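Local coordinates for protein NANS (YJHS), A 9-O-acetyl N-acetylneuraminic acid esterase (Escherichia coli O157:H7 EDL933, PDB 3PT5) that probably hydrolyses the 9-O-acetyl group of 9-O-acetyl-N-acetylneuraminate, as an SGNH-type esterase that lets the bacterium grow on this host sialic acid, at residues A[140-144]-A[161-166]; A[51-57]-A[122-128]; A[190-195]-A[253-257]; A[34-40]-A[100-105]. All blocks are in the same frame, centred on the assembly; numbering follows the deposited sequence.

Contact 1 of 4, residues A[140-144]-A[161-166]; sequences SEGTY and TPLYQD
The aromatic ring of Tyr-144 lies along the first turn of the helix that starts at Pro-162, and Gln-165 crosses one of its faces. Gln-165 CB sits over that face, 4.1 Å from the centroid of the Tyr-144 ring, a CH-pi contact shifted toward the rim. Further out the Gln-165 amide, its plane 46° from that of the ring, brings OE1 to 3.4 Å from Tyr-144 CD2. With CG anti to the backbone N (chi1 -175°), the tyrosine reaches along the helix as far as Asp-166, and its hydroxyl goes on to Ser-169. Pro-162 nestles into the bend of 141-143: its CG is 3.2 Å from Glu-141 O, and its CB packs against Thr-143 O. The Glu-141 side chain folds back at chi2 and runs across Thr-161, with OE2 3.4 Å from Thr-161 CG2. One water joins the backbones, donating to Glu-141 O and accepting from Leu-163 N. Thr-161 is the N-cap: its OG1 accepts from Tyr-164 N at 3.2 Å and is also bonded to Arg-156 O. The loop after strand 122-130 is thus laid against the start of helix 162-176 just where it enters the hairpin of strands 144-145 and 149-150, while Tyr-164 turns to helix 203-218.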
loop_
_atom_site.group_PDB
_atom_site.type_symbol
_atom_site.label_atom_id
_atom_site.label_comp_id
_atom_site.label_asym_id
_atom_site.label_seq_id
_atom_site.Cartn_x
_atom_site.Cartn_y
_atom_site.Cartn_z
ATOM N N SER A 140 -11.320 9.313 13.247
ATOM C CA SER A 140 -12.507 9.958 12.676
ATOM C C SER A 140 -13.088 9.158 11.509
ATOM O O SER A 140 -12.345 8.587 10.727
ATOM C CB SER A 140 -12.147 11.385 12.228
ATOM O OG SER A 140 -10.962 11.381 11.452
ATOM N N GLU A 141 -14.412 9.108 11.392
ATOM C CA GLU A 141 -15.067 8.465 10.232
ATOM C C GLU A 141 -14.727 9.140 8.918
ATOM O O GLU A 141 -14.546 8.473 7.898
ATOM C CB GLU A 141 -16.602 8.513 10.335
ATOM C CG GLU A 141 -17.269 7.482 11.195
ATOM C CD GLU A 141 -17.328 6.098 10.577
ATOM O OE1 GLU A 141 -18.073 5.881 9.578
ATOM O OE2 GLU A 141 -16.656 5.204 11.138
ATOM N N GLY A 142 -14.694 10.470 8.935
ATOM C CA GLY A 142 -14.667 11.244 7.696
ATOM C C GLY A 142 -15.950 11.041 6.896
ATOM O O GLY A 142 -16.963 10.604 7.427
ATOM N N THR A 143 -15.901 11.354 5.612
ATOM C CA THR A 143 -17.060 11.207 4.733
ATOM C C THR A 143 -16.618 10.545 3.437
ATOM O O THR A 143 -15.416 10.429 3.170
ATOM C CB THR A 143 -17.733 12.580 4.434
ATOM O OG1 THR A 143 -16.761 13.501 3.913
ATOM C CG2 THR A 143 -18.310 13.163 5.711
ATOM N N TYR A 144 -17.591 10.094 2.646
ATOM C CA TYR A 144 -17.306 9.543 1.330
ATOM C C TYR A 144 -18.009 10.386 0.274
ATOM O O TYR A 144 -19.193 10.650 0.407
ATOM C CB TYR A 144 -17.748 8.079 1.220
ATOM C CG TYR A 144 -17.348 7.478 -0.115
ATOM C CD1 TYR A 144 -16.018 7.121 -0.363
ATOM C CD2 TYR A 144 -18.282 7.285 -1.125
ATOM C CE1 TYR A 144 -15.633 6.601 -1.594
ATOM C CE2 TYR A 144 -17.905 6.754 -2.362
ATOM C CZ TYR A 144 -16.580 6.417 -2.583
ATOM O OH TYR A 144 -16.199 5.888 -3.797
ATOM N N THR A 161 -17.668 2.158 6.688
ATOM C CA THR A 161 -16.984 3.447 6.829
ATOM C C THR A 161 -16.571 4.008 5.460
ATOM O O THR A 161 -16.480 3.240 4.478
ATOM C CB THR A 161 -15.707 3.310 7.674
ATOM O OG1 THR A 161 -14.745 2.555 6.930
ATOM C CG2 THR A 161 -15.985 2.611 8.973
ATOM N N PRO A 162 -16.303 5.328 5.374
ATOM C CA PRO A 162 -15.761 5.901 4.148
ATOM C C PRO A 162 -14.551 5.178 3.583
ATOM O O PRO A 162 -14.469 5.020 2.368
ATOM C CB PRO A 162 -15.397 7.324 4.556
ATOM C CG PRO A 162 -16.509 7.652 5.523
ATOM C CD PRO A 162 -16.828 6.390 6.266
ATOM N N LEU A 163 -13.624 4.750 4.434
ATOM C CA LEU A 163 -12.462 4.006 3.944
ATOM C C LEU A 163 -12.856 2.679 3.324
ATOM O O LEU A 163 -12.305 2.297 2.294
ATOM C CB LEU A 163 -11.414 3.801 5.036
ATOM C CG LEU A 163 -10.591 5.022 5.463
ATOM C CD1 LEU A 163 -9.615 4.601 6.541
ATOM C CD2 LEU A 163 -9.839 5.659 4.278
ATOM N N TYR A 164 -13.827 1.983 3.924
ATOM C CA TYR A 164 -14.318 0.740 3.348
ATOM C C TYR A 164 -14.984 0.979 1.988
ATOM O O TYR A 164 -14.747 0.246 1.036
ATOM C CB TYR A 164 -15.281 0.003 4.289
ATOM C CG TYR A 164 -15.909 -1.191 3.617
ATOM C CD1 TYR A 164 -15.247 -2.418 3.588
ATOM C CD2 TYR A 164 -17.145 -1.080 2.953
ATOM C CE1 TYR A 164 -15.798 -3.531 2.949
ATOM C CE2 TYR A 164 -17.703 -2.189 2.301
ATOM C CZ TYR A 164 -17.022 -3.403 2.303
ATOM O OH TYR A 164 -17.541 -4.508 1.656
ATOM N N GLN A 165 -15.805 2.022 1.911
ATOM C CA GLN A 165 -16.523 2.388 0.691
ATOM C C GLN A 165 -15.572 2.696 -0.437
ATOM O O GLN A 165 -15.836 2.357 -1.580
ATOM C CB GLN A 165 -17.367 3.625 0.945
ATOM C CG GLN A 165 -18.567 3.366 1.817
ATOM C CD GLN A 165 -19.357 4.643 2.045
ATOM O OE1 GLN A 165 -19.890 5.239 1.095
ATOM N NE2 GLN A 165 -19.408 5.093 3.299
ATOM N N ASP A 166 -14.462 3.338 -0.088
ATOM C CA ASP A 166 -13.416 3.743 -1.022
ATOM C C ASP A 166 -12.699 2.484 -1.534
ATOM O O ASP A 166 -12.475 2.340 -2.738
ATOM C CB ASP A 166 -12.477 4.706 -0.276
ATOM C CG ASP A 166 -11.458 5.394 -1.183
ATOM O OD1 ASP A 166 -10.386 4.794 -1.422
ATOM O OD2 ASP A 166 -11.690 6.556 -1.626
HETATM O O HOH W 1 -13.347 6.023 7.256
#

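Contact 2 of 4, residues A[51-57]-A[122-128]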
loop_
_atom_site.group_PDB
_atom_site.type_symbol
_atom_site.label_atom_id
_atom_site.label_comp_id
_atom_site.label_asym_id
_atom_site.label_seq_id
_atom_site.Cartn_x
_atom_site.Cartn_y
_atom_site.Cartn_z
ATOM N N ARG A 51 3.388 0.334 -18.752
ATOM C CA ARG A 51 2.406 -0.715 -18.569
ATOM C C ARG A 51 1.881 -0.794 -17.133
ATOM O O ARG A 51 1.027 -1.639 -16.838
ATOM C CB ARG A 51 2.956 -2.067 -19.027
ATOM C CG ARG A 51 3.086 -2.182 -20.548
ATOM C CD ARG A 51 3.932 -3.407 -20.852
ATOM N NE ARG A 51 3.248 -4.647 -20.507
ATOM C CZ ARG A 51 3.874 -5.806 -20.279
ATOM N NH1 ARG A 51 5.209 -5.869 -20.359
ATOM N NH2 ARG A 51 3.183 -6.902 -19.974
ATOM N N ILE A 52 2.359 0.103 -16.261
ATOM C CA ILE A 52 2.045 -0.014 -14.829
ATOM C C ILE A 52 1.320 1.252 -14.401
ATOM O O ILE A 52 1.903 2.341 -14.454
ATOM C CB ILE A 52 3.315 -0.175 -13.995
ATOM C CG1 ILE A 52 4.038 -1.461 -14.403
ATOM C CG2 ILE A 52 2.982 -0.181 -12.478
ATOM C CD1 ILE A 52 5.329 -1.697 -13.676
ATOM N N LYS A 53 0.069 1.079 -14.022
ATOM C CA LYS A 53 -0.895 2.178 -13.823
ATOM C C LYS A 53 -1.508 2.131 -12.433
ATOM O O LYS A 53 -1.303 1.165 -11.679
ATOM C CB LYS A 53 -2.003 2.100 -14.883
ATOM C CG LYS A 53 -1.520 2.096 -16.295
ATOM C CD LYS A 53 -0.937 3.444 -16.699
ATOM C CE LYS A 53 -0.591 3.424 -18.193
ATOM N NZ LYS A 53 0.310 4.572 -18.499
ATOM N N GLN A 54 -2.197 3.211 -12.080
ATOM C CA GLN A 54 -2.965 3.253 -10.842
ATOM C C GLN A 54 -4.255 3.986 -11.097
ATOM O O GLN A 54 -4.377 4.690 -12.094
ATOM C CB GLN A 54 -2.165 3.921 -9.708
ATOM C CG GLN A 54 -1.893 5.451 -9.945
ATOM C CD GLN A 54 -1.092 6.080 -8.843
ATOM O OE1 GLN A 54 -1.427 5.919 -7.660
ATOM N NE2 GLN A 54 -0.021 6.819 -9.207
ATOM N N LEU A 55 -5.217 3.814 -10.206
ATOM C CA LEU A 55 -6.416 4.642 -10.229
ATOM C C LEU A 55 -6.157 5.949 -9.509
ATOM O O LEU A 55 -5.811 5.957 -8.334
ATOM C CB LEU A 55 -7.618 3.922 -9.618
ATOM C CG LEU A 55 -8.272 2.720 -10.309
ATOM C CD1 LEU A 55 -9.575 2.420 -9.596
ATOM C CD2 LEU A 55 -8.568 2.970 -11.771
ATOM N N ALA A 56 -6.341 7.059 -10.225
ATOM C CA ALA A 56 -6.069 8.396 -9.663
ATOM C C ALA A 56 -7.007 8.797 -8.537
ATOM O O ALA A 56 -8.109 8.295 -8.410
ATOM C CB ALA A 56 -6.137 9.465 -10.759
ATOM N N ARG A 57 -6.547 9.762 -7.738
ATOM C CA ARG A 57 -7.322 10.317 -6.641
ATOM C C ARG A 57 -7.169 11.830 -6.606
ATOM O O ARG A 57 -8.173 12.540 -6.456
ATOM C CB ARG A 57 -6.894 9.728 -5.289
ATOM C CG ARG A 57 -7.794 10.177 -4.134
ATOM C CD ARG A 57 -7.370 9.602 -2.773
ATOM N NE ARG A 57 -7.259 8.142 -2.783
ATOM C CZ ARG A 57 -8.264 7.322 -2.504
ATOM N NH1 ARG A 57 -8.093 6.003 -2.526
ATOM N NH2 ARG A 57 -9.448 7.821 -2.167
ATOM N N ALA A 122 -0.938 -7.274 -21.552
ATOM C CA ALA A 122 -1.519 -6.906 -20.264
ATOM C C ALA A 122 -0.649 -5.906 -19.525
ATOM O O ALA A 122 0.586 -5.867 -19.703
ATOM C CB ALA A 122 -1.701 -8.151 -19.407
ATOM N N GLY A 123 -1.276 -5.089 -18.689
ATOM C CA GLY A 123 -0.520 -4.245 -17.780
ATOM C C GLY A 123 -0.923 -4.586 -16.347
ATOM O O GLY A 123 -1.671 -5.512 -16.121
ATOM N N ILE A 124 -0.417 -3.807 -15.401
ATOM C CA ILE A 124 -0.734 -3.974 -13.997
ATOM C C ILE A 124 -1.417 -2.671 -13.564
ATOM O O ILE A 124 -0.925 -1.587 -13.903
ATOM C CB ILE A 124 0.549 -4.176 -13.112
ATOM C CG1 ILE A 124 1.372 -5.447 -13.481
ATOM C CG2 ILE A 124 0.165 -4.159 -11.634
ATOM C CD1 ILE A 124 0.789 -6.754 -12.964
ATOM N N LEU A 125 -2.528 -2.801 -12.836
ATOM C CA LEU A 125 -3.330 -1.660 -12.374
ATOM C C LEU A 125 -3.440 -1.753 -10.875
ATOM O O LEU A 125 -4.097 -2.637 -10.347
ATOM C CB LEU A 125 -4.739 -1.637 -12.985
ATOM C CG LEU A 125 -5.671 -0.496 -12.539
ATOM C CD1 LEU A 125 -5.069 0.867 -12.830
ATOM C CD2 LEU A 125 -7.058 -0.642 -13.171
ATOM N N ILE A 126 -2.763 -0.837 -10.178
ATOM C CA ILE A 126 -2.828 -0.808 -8.715
ATOM C C ILE A 126 -3.992 0.094 -8.280
ATOM O O ILE A 126 -4.229 1.138 -8.890
ATOM C CB ILE A 126 -1.487 -0.260 -8.137
ATOM C CG1 ILE A 126 -0.318 -1.215 -8.467
ATOM C CG2 ILE A 126 -1.567 0.038 -6.641
ATOM C CD1 ILE A 126 -0.530 -2.679 -8.222
ATOM N N VAL A 127 -4.713 -0.341 -7.249
ATOM C CA VAL A 127 -5.817 0.416 -6.665
ATOM C C VAL A 127 -5.394 0.867 -5.229
ATOM O O VAL A 127 -5.545 0.124 -4.281
ATOM C CB VAL A 127 -7.156 -0.401 -6.649
ATOM C CG1 VAL A 127 -8.326 0.450 -6.120
ATOM C CG2 VAL A 127 -7.479 -0.942 -8.053
ATOM N N PRO A 128 -4.817 2.091 -5.113
ATOM C CA PRO A 128 -4.279 2.521 -3.825
ATOM C C PRO A 128 -5.376 3.087 -2.929
ATOM O O PRO A 128 -6.023 4.092 -3.277
ATOM C CB PRO A 128 -3.186 3.548 -4.212
ATOM C CG PRO A 128 -3.558 4.014 -5.566
ATOM C CD PRO A 128 -4.510 3.042 -6.196
#
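Bent at chi3 (68°), the Arg-51 side chain curls back so that its guanidinium lies edge-on to Ala-122 O. NE and NH2 both donate to that one oxygen, at 3.0 Å from Arg-51 NE and 2.8 Å from Arg-51 NH2 to Ala-122 O, which lies close to the guanidinium plane. At the other end Arg-57 leaves the backbone with CG anti to N (chi1 -174°) and also bends at chi3, which brings NH1 to 2.9 Å from Pro-128 O, in the plane of both the guanidinium and the carbonyl. The charge of Arg-57 is met by Asp-166 through a salt bridge at NH2. Between these two clamps the backbones pair in parallel register, Ile-52 with Ile-124, Lys-53 with Leu-125 and Gln-54 with Ile-126. The straightest of the four backbone bonds runs from Ile-126 N to Lys-53 O, 2.9 Å at 174°. Where Gly-123 passes Arg-51 O the chains are close, Gly-123 CA to Arg-51 O being 3.2 Å. On one face Ile-52, Ile-124 and Ile-126 pack on helix 107-114, and Gln-54 hydrogen-bonds to His-81 and Pro-75. Toward helix 162-176, Leu-55 touches two neighbours: its CD2 is 4.2 Å from Leu-125 CD2, while its CD1 runs beside Val-127 CG1, the Leu-55 and Val-127 side chains pointing the same way. Parallel strands with helices packed on both faces make this part of the alpha/beta/alpha sandwich of the SGNH hydrolases.

Contact 3 of 4, residues A[190-195]-A[253-257]; sequences QGEFDL and IYGNY
This is a buried loop-to-loop contact, in which two tyrosines from the turn after helix 247-253 close on the backbone that follows strand 182-189. Tyr-257 meets Gln-190 O at the edge of its ring, and Tyr-257 OH donates to Gln-190 O at 2.7 Å, approaching from above the carbonyl plane, 48° out of it. The same hydroxyl is also bonded to Trp-188. Tyr-254 passes close to Gly-191, with Tyr-254 CE2 3.9 Å from Gly-191 CA; the glycine, at phi 151°, lets the chain turn here. Over the face of Tyr-254, toward the rim, lies Tyr-257 CE2. The hydroxyl of Tyr-254 is joined to Glu-192 through a water in the plane of the ring: the water accepts from Tyr-254 OH at 2.8 Å and donates to Glu-192 OE2 at 2.9 Å. Glu-192 OE2 is held as well by Thr-238. The Gln-190 chain, bent at chi2 (-83°), sends NE2 back to Asp-194 OD2, a 3.0 Å bond on the anti side of the carboxylate and tilted out of its plane. Outside the contact, Gln-190 OE1 goes to His-203 and Asp-194 OD1 to Thr-137. Apolar packing completes the contact: Ile-253 CD1 reaches Asp-194 CB at 3.7 Å and also touches Leu-195 CD2. Loops at the C-terminal ends of the parallel strands carry the active site in SGNH hydrolases, and 190-195, directly after strand 182-189, is one such loop.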
loop_
_atom_site.group_PDB
_atom_site.type_symbol
_atom_site.label_atom_id
_atom_site.label_comp_id
_atom_site.label_asym_id
_atom_site.label_seq_id
_atom_site.Cartn_x
_atom_site.Cartn_y
_atom_site.Cartn_z
ATOM N N GLN A 190 -1.921 -3.355 7.813
ATOM C CA GLN A 190 -2.634 -2.559 8.787
ATOM C C GLN A 190 -2.628 -3.264 10.130
ATOM O O GLN A 190 -2.594 -4.494 10.206
ATOM C CB GLN A 190 -4.066 -2.375 8.320
ATOM C CG GLN A 190 -4.834 -1.303 9.062
ATOM C CD GLN A 190 -5.408 -1.794 10.365
ATOM O OE1 GLN A 190 -5.760 -2.956 10.480
ATOM N NE2 GLN A 190 -5.530 -0.900 11.352
ATOM N N GLY A 191 -2.639 -2.460 11.185
ATOM C CA GLY A 191 -2.780 -2.974 12.540
ATOM C C GLY A 191 -2.105 -2.110 13.565
ATOM O O GLY A 191 -2.497 -2.097 14.742
ATOM N N GLU A 192 -1.088 -1.369 13.120
ATOM C CA GLU A 192 -0.189 -0.638 14.036
ATOM C C GLU A 192 -0.948 0.188 15.075
ATOM O O GLU A 192 -0.663 0.091 16.262
ATOM C CB GLU A 192 0.684 0.320 13.244
ATOM C CG GLU A 192 1.856 -0.348 12.503
ATOM C CD GLU A 192 1.512 -0.837 11.103
ATOM O OE1 GLU A 192 0.341 -0.788 10.681
ATOM O OE2 GLU A 192 2.468 -1.307 10.399
ATOM N N PHE A 193 -1.865 1.039 14.627
ATOM C CA PHE A 193 -2.545 1.929 15.609
ATOM C C PHE A 193 -3.451 1.144 16.535
ATOM O O PHE A 193 -3.601 1.488 17.721
ATOM C CB PHE A 193 -3.297 3.067 14.924
ATOM C CG PHE A 193 -2.443 4.271 14.666
ATOM C CD1 PHE A 193 -1.074 4.138 14.427
ATOM C CD2 PHE A 193 -3.000 5.544 14.670
ATOM C CE1 PHE A 193 -0.286 5.243 14.197
ATOM C CE2 PHE A 193 -2.204 6.657 14.449
ATOM C CZ PHE A 193 -0.860 6.514 14.218
ATOM N N ASP A 194 -4.035 0.083 16.016
ATOM C CA ASP A 194 -4.886 -0.780 16.860
ATOM C C ASP A 194 -4.097 -1.498 17.964
ATOM O O ASP A 194 -4.663 -1.833 19.004
ATOM C CB ASP A 194 -5.702 -1.762 16.015
ATOM C CG ASP A 194 -6.841 -1.076 15.268
ATOM O OD1 ASP A 194 -7.672 -0.389 15.920
ATOM O OD2 ASP A 194 -6.930 -1.222 14.035
ATOM N N LEU A 195 -2.801 -1.707 17.757
ATOM C CA LEU A 195 -1.946 -2.295 18.788
ATOM C C LEU A 195 -1.910 -1.473 20.061
ATOM O O LEU A 195 -1.631 -1.996 21.139
ATOM C CB LEU A 195 -0.509 -2.418 18.307
ATOM C CG LEU A 195 -0.209 -3.306 17.117
ATOM C CD1 LEU A 195 1.245 -3.078 16.682
ATOM C CD2 LEU A 195 -0.430 -4.737 17.489
ATOM N N ILE A 253 -3.413 -9.313 17.063
ATOM C CA ILE A 253 -3.767 -8.697 15.796
ATOM C C ILE A 253 -3.101 -9.350 14.594
ATOM O O ILE A 253 -3.778 -9.755 13.627
ATOM C CB ILE A 253 -3.531 -7.186 15.843
ATOM C CG1 ILE A 253 -4.483 -6.583 16.881
ATOM C CG2 ILE A 253 -3.677 -6.549 14.427
ATOM C CD1 ILE A 253 -4.412 -5.065 17.099
ATOM N N TYR A 254 -1.778 -9.454 14.660
ATOM C CA TYR A 254 -1.033 -10.000 13.532
ATOM C C TYR A 254 -1.085 -11.521 13.538
ATOM O O TYR A 254 -0.985 -12.154 12.479
ATOM C CB TYR A 254 0.398 -9.436 13.475
ATOM C CG TYR A 254 0.409 -8.003 12.969
ATOM C CD1 TYR A 254 0.712 -7.719 11.638
ATOM C CD2 TYR A 254 0.086 -6.938 13.799
ATOM C CE1 TYR A 254 0.691 -6.419 11.148
ATOM C CE2 TYR A 254 0.046 -5.617 13.319
ATOM C CZ TYR A 254 0.371 -5.361 11.994
ATOM O OH TYR A 254 0.359 -4.062 11.495
ATOM N N GLY A 255 -1.319 -12.114 14.702
ATOM C CA GLY A 255 -1.523 -13.561 14.751
ATOM C C GLY A 255 -2.779 -13.947 13.985
ATOM O O GLY A 255 -2.819 -14.992 13.315
ATOM N N ASN A 256 -3.780 -13.076 14.015
ATOM C CA ASN A 256 -5.012 -13.328 13.307
ATOM C C ASN A 256 -4.843 -13.333 11.779
ATOM O O ASN A 256 -5.680 -13.853 11.046
ATOM C CB ASN A 256 -6.086 -12.338 13.729
ATOM C CG ASN A 256 -7.425 -12.660 13.117
ATOM O OD1 ASN A 256 -7.971 -13.766 13.314
ATOM N ND2 ASN A 256 -7.990 -11.695 12.392
ATOM N N TYR A 257 -3.767 -12.729 11.298
ATOM C CA TYR A 257 -3.452 -12.771 9.862
ATOM C C TYR A 257 -2.826 -14.108 9.468
ATOM O O TYR A 257 -2.780 -14.439 8.287
ATOM C CB TYR A 257 -2.485 -11.656 9.497
ATOM C CG TYR A 257 -3.060 -10.257 9.634
ATOM C CD1 TYR A 257 -4.363 -9.956 9.221
ATOM C CD2 TYR A 257 -2.286 -9.223 10.146
ATOM C CE1 TYR A 257 -4.888 -8.652 9.358
ATOM C CE2 TYR A 257 -2.787 -7.929 10.272
ATOM C CZ TYR A 257 -4.073 -7.635 9.877
ATOM O OH TYR A 257 -4.553 -6.341 10.026
HETATM O O HOH W 2 1.542 -3.665 8.984
#

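Contact 4 of 4, residues A[34-40]-A[100-105]; sequences AYGEGLP and QYGTVG
Thr-103 OG1 donates to Ala-34 O at 2.6 Å, a short bond that comes in from above the carbonyl plane, 52° out of it. Beside it Gly-36 and Val-104 exchange two backbone bonds as an isolated antiparallel hydrogen-bonded pair: Gly-36 N gives to Val-104 O at 2.9 Å, and Val-104 N returns to a lone pair of Gly-36 O at the same length. Thr-103 is held with OG1 between its own N and carbonyl carbon (chi1 41°), which turns the hydroxyl to Ala-34 and leaves Thr-103 CB 3.2 Å from Gly-36 O. The Gly-36 backbone runs close along Val-104 O. Further along, where the two loops have moved apart, one water bridges Gly-38 O and Gly-102 O, 2.8 and 2.9 Å away. The last polar link is weak: Gln-100 NE2 to Pro-40 O, 3.4 Å. That amide nitrogen also touches the end of Leu-39, Gln-100 NE2 being 3.7 Å from Leu-39 CD2, while the amide oxygen is bonded outside the contact, to Thr-95. Pro-40 packs between the two loops, its CG and CD against the backbone oxygens of Gln-100 and Gly-102 and its CG near Val-104 CG2. Val-104 also touches helix 315-335, at Ser-315 and Arg-319. The contact joins the loop after strand 20-28 to the segment leading into helix 107-114, against the start of helix 315-335.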
loop_
_atom_site.group_PDB
_atom_site.type_symbol
_atom_site.label_atom_id
_atom_site.label_comp_id
_atom_site.label_asym_id
_atom_site.label_seq_id
_atom_site.Cartn_x
_atom_site.Cartn_y
_atom_site.Cartn_z
ATOM N N ALA A 34 3.282 5.151 1.007
ATOM C CA ALA A 34 4.545 5.809 0.858
ATOM C C ALA A 34 4.973 6.513 2.145
ATOM O O ALA A 34 4.729 7.694 2.330
ATOM C CB ALA A 34 4.448 6.817 -0.317
ATOM N N TYR A 35 5.604 5.762 3.041
ATOM C CA TYR A 35 6.204 6.312 4.243
ATOM C C TYR A 35 7.713 6.098 4.286
ATOM O O TYR A 35 8.338 6.422 5.255
ATOM C CB TYR A 35 5.520 5.783 5.488
ATOM C CG TYR A 35 4.347 6.649 5.934
ATOM C CD1 TYR A 35 3.143 6.634 5.222
ATOM C CD2 TYR A 35 4.445 7.499 7.045
ATOM C CE1 TYR A 35 2.068 7.378 5.632
ATOM C CE2 TYR A 35 3.361 8.263 7.456
ATOM C CZ TYR A 35 2.178 8.201 6.733
ATOM O OH TYR A 35 1.101 8.980 7.178
ATOM N N GLY A 36 8.305 5.599 3.197
ATOM C CA GLY A 36 9.771 5.582 3.097
ATOM C C GLY A 36 10.325 6.986 2.961
ATOM O O GLY A 36 9.907 7.737 2.066
ATOM N N GLU A 37 11.261 7.346 3.847
ATOM C CA GLU A 37 11.801 8.726 3.869
ATOM C C GLU A 37 13.069 8.943 3.046
ATOM O O GLU A 37 13.461 10.098 2.818
ATOM C CB GLU A 37 12.001 9.203 5.311
ATOM C CG GLU A 37 10.711 9.561 5.995
ATOM C CD GLU A 37 10.894 9.860 7.472
ATOM O OE1 GLU A 37 12.030 9.748 8.030
ATOM O OE2 GLU A 37 9.894 10.240 8.084
ATOM N N GLY A 38 13.737 7.867 2.612
ATOM C CA GLY A 38 14.880 8.008 1.750
ATOM C C GLY A 38 14.472 8.465 0.348
ATOM O O GLY A 38 13.352 8.219 -0.106
ATOM N N LEU A 39 15.429 9.093 -0.325
ATOM C CA LEU A 39 15.223 9.745 -1.620
ATOM C C LEU A 39 14.637 8.815 -2.705
ATOM O O LEU A 39 15.100 7.698 -2.857
ATOM C CB LEU A 39 16.581 10.276 -2.092
ATOM C CG LEU A 39 16.582 11.287 -3.243
ATOM C CD1 LEU A 39 15.815 12.581 -2.870
ATOM C CD2 LEU A 39 18.019 11.586 -3.600
ATOM N N PRO A 40 13.605 9.284 -3.456
ATOM C CA PRO A 40 13.142 8.519 -4.624
ATOM C C PRO A 40 14.219 8.440 -5.694
ATOM O O PRO A 40 15.056 9.340 -5.796
ATOM C CB PRO A 40 11.966 9.365 -5.161
ATOM C CG PRO A 40 11.581 10.284 -3.986
ATOM C CD PRO A 40 12.902 10.571 -3.346
ATOM N N GLN A 100 11.224 13.584 -8.260
ATOM C CA GLN A 100 11.723 13.069 -6.961
ATOM C C GLN A 100 10.909 13.585 -5.776
ATOM O O GLN A 100 11.454 13.788 -4.689
ATOM C CB GLN A 100 13.182 13.477 -6.729
ATOM C CG GLN A 100 14.186 12.831 -7.627
ATOM C CD GLN A 100 15.609 13.215 -7.257
ATOM O OE1 GLN A 100 15.942 14.396 -7.264
ATOM N NE2 GLN A 100 16.453 12.216 -6.937
ATOM N N TYR A 101 9.621 13.769 -5.992
ATOM C CA TYR A 101 8.715 14.318 -4.985
ATOM C C TYR A 101 8.388 13.306 -3.898
ATOM O O TYR A 101 8.294 12.118 -4.158
ATOM C CB TYR A 101 7.406 14.767 -5.642
ATOM C CG TYR A 101 6.793 13.741 -6.599
ATOM C CD1 TYR A 101 5.879 12.783 -6.146
ATOM C CD2 TYR A 101 7.121 13.737 -7.936
ATOM C CE1 TYR A 101 5.337 11.845 -6.995
ATOM C CE2 TYR A 101 6.592 12.796 -8.811
ATOM C CZ TYR A 101 5.694 11.848 -8.333
ATOM O OH TYR A 101 5.152 10.925 -9.178
ATOM N N GLY A 102 8.192 13.778 -2.677
ATOM C CA GLY A 102 7.532 12.954 -1.679
ATOM C C GLY A 102 8.321 11.798 -1.100
ATOM O O GLY A 102 9.550 11.736 -1.164
ATOM N N THR A 103 7.566 10.895 -0.490
ATOM C CA THR A 103 8.108 9.701 0.133
ATOM C C THR A 103 7.944 8.506 -0.809
ATOM O O THR A 103 7.401 8.638 -1.897
ATOM C CB THR A 103 7.313 9.417 1.408
ATOM O OG1 THR A 103 5.927 9.650 1.124
ATOM C CG2 THR A 103 7.817 10.325 2.516
ATOM N N VAL A 104 8.446 7.342 -0.394
ATOM C CA VAL A 104 8.461 6.172 -1.276
ATOM C C VAL A 104 7.599 5.052 -0.705
ATOM O O VAL A 104 7.730 4.719 0.471
ATOM C CB VAL A 104 9.897 5.661 -1.449
ATOM C CG1 VAL A 104 9.963 4.395 -2.289
ATOM C CG2 VAL A 104 10.753 6.764 -2.120
ATOM N N GLY A 105 6.746 4.476 -1.553
ATOM C CA GLY A 105 5.905 3.318 -1.222
ATOM C C GLY A 105 6.237 2.148 -2.131
ATOM O O GLY A 105 6.688 2.369 -3.261
HETATM O O HOH W 3 11.879 10.557 0.005
#

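From the N terminus, the chain leaves strand 20-28 into the loop 34-40, then forms strand 52-55, and only later returns through 100-105 to close contact 4. Strand 122-130 then closes contact 2 beside 52-55, so contacts 4 and 2 cross, their segments alternating along the chain. Contact 1 follows in series as a short loop of 16 residues, and contact 3 closes last, across 57 residues. Contacts 1 and 2 touch directly through the Arg-57 to Asp-166 salt bridge, tying the residues just after strand 52-55 to helix 162-176. Contact 3 lies across the centre of the chain from contact 2, joining loops beyond strand 182-189 and helix 247-253.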